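Local coordinates for protein endo-N-acetyl-beta-D-glucosaminidase (Hypocrea jecorina, PDB 4AC1) that hydrolyses N-linked glycans between the two core N-acetylglucosamines as a family 18 glycoside hydrolase, and is responsible for deglycosylating the cellulases of its fungus, at residues Phe41-Asn44 with Val48-Leu51. Sequence-based numbering, arbitrary orientation.
With ZN (zinc ion), chain N; ZN (zinc ion), chain L.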
# COMPACT_ATOMS: atom_id res chain seq x y z
N PHE A 41 1.75 -10.30 1.99
CA PHE A 41 1.02 -11.57 2.02
C PHE A 41 1.10 -12.23 0.64
O PHE A 41 1.13 -11.55 -0.39
CB PHE A 41 -0.44 -11.36 2.45
CG PHE A 41 -0.60 -11.04 3.92
CD1 PHE A 41 -0.75 -12.06 4.86
CD2 PHE A 41 -0.59 -9.72 4.37
CE1 PHE A 41 -0.92 -11.77 6.22
CE2 PHE A 41 -0.75 -9.42 5.73
CZ PHE A 41 -0.91 -10.45 6.65
N HIS A 42 1.19 -13.56 0.66
CA HIS A 42 1.33 -14.39 -0.53
C HIS A 42 0.32 -15.52 -0.50
O HIS A 42 0.24 -16.26 0.49
CB HIS A 42 2.72 -15.02 -0.59
CG HIS A 42 3.84 -14.03 -0.52
ND1 HIS A 42 3.98 -13.02 -1.46
CD2 HIS A 42 4.87 -13.89 0.34
CE1 HIS A 42 5.05 -12.30 -1.16
NE2 HIS A 42 5.61 -12.81 -0.08
N ILE A 43 -0.47 -15.63 -1.57
CA ILE A 43 -1.37 -16.76 -1.77
C ILE A 43 -0.60 -17.81 -2.56
O ILE A 43 -0.07 -17.54 -3.64
CB ILE A 43 -2.66 -16.34 -2.54
CG1 ILE A 43 -3.32 -15.11 -1.91
CG2 ILE A 43 -3.62 -17.53 -2.70
CD1 ILE A 43 -3.91 -15.32 -0.55
N ASN A 44 -0.51 -19.02 -2.00
CA ASN A 44 0.30 -20.09 -2.59
C ASN A 44 -0.56 -21.25 -3.06
O ASN A 44 -1.26 -21.85 -2.26
CB ASN A 44 1.29 -20.59 -1.55
CG ASN A 44 2.19 -19.48 -1.03
OD1 ASN A 44 2.17 -19.15 0.16
ND2 ASN A 44 2.96 -18.87 -1.92
N VAL A 48 -0.63 -22.59 2.20
CA VAL A 48 -1.34 -21.66 3.06
C VAL A 48 -0.78 -20.26 2.83
O VAL A 48 0.34 -20.10 2.35
CB VAL A 48 -1.24 -22.02 4.59
CG1 VAL A 48 -1.86 -23.39 4.85
CG2 VAL A 48 0.23 -21.97 5.08
N VAL A 49 -1.58 -19.26 3.19
CA VAL A 49 -1.12 -17.88 3.10
C VAL A 49 0.17 -17.72 3.91
O VAL A 49 0.30 -18.23 5.03
CB VAL A 49 -2.20 -16.93 3.60
CG1 VAL A 49 -1.67 -15.50 3.81
CG2 VAL A 49 -3.38 -16.94 2.67
N HIS A 50 1.15 -17.04 3.31
CA HIS A 50 2.35 -16.63 3.99
C HIS A 50 2.40 -15.11 4.09
O HIS A 50 1.90 -14.40 3.20
CB HIS A 50 3.58 -17.12 3.23
CG HIS A 50 3.91 -18.56 3.48
ND1 HIS A 50 3.01 -19.58 3.25
CD2 HIS A 50 5.04 -19.15 3.94
CE1 HIS A 50 3.57 -20.74 3.55
NE2 HIS A 50 4.80 -20.50 3.98
N LEU A 51 2.99 -14.61 5.17
CA LEU A 51 3.44 -13.23 5.26
C LEU A 51 4.94 -13.33 5.05
O LEU A 51 5.66 -13.83 5.92
CB LEU A 51 3.09 -12.63 6.62
CG LEU A 51 3.63 -11.23 6.89
CD1 LEU A 51 3.19 -10.23 5.78
CD2 LEU A 51 3.17 -10.74 8.26
ZN ZN N . 6.72 -21.87 3.85
ZN ZN L . 6.02 -22.05 4.59
O HOH W 1 7.48 -23.64 4.50
O HOH W 2 7.09 -21.00 5.80
O HOH W 3 4.91 -23.36 5.63
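F41 meets V49 and L51 across a short beta hairpin, in which strand 35-42 of the family 18 TIM-type barrel turns back into strand 50-51. H42 and H50 form an antiparallel hydrogen-bonded pair: H42 N donates to H50 O (2.8 Å), and H50 N donates to H42 O (3.1 Å). F41 and L51 are the adjoining non-hydrogen-bonded pair.

F41 CB lies 3.9 Å from H50 O. CG is anti to the carbonyl carbon (chi1 -72°), which carries the ring over to V49 and L51. CD1 meets V49 CG1 at 3.7 Å, at the ring edge. CE1 comes near L51 CB. CD2, CE2 and CZ lie against L51 CD1, which sits over the centre of one face in a CH-pi contact. W65 of helix 62-73 also touches F41 and L51, so the hairpin packs on that helix. With an alanine here the ring would be gone, which would probably open a gap and take away the ring face under L51 CD1 and the ring edge beside V49 CG1.

V49 uses its other branch on I43: CG2 meets I43 CD1.

H50 lies on the same sheet face as H42. Its ND1 donates to V48 O (2.9 Å) within the ring plane, though 41° out of the carbonyl plane. This bond probably fixes the ring rotation and leaves the other nitrogen, NE2, facing the metal. Zinc is modelled at two positions too close together to be filled at once, so its exact place is doubtful. The nearer zinc, in chain L, lies 2.1 Å from H50 NE2, with waters among its ligands.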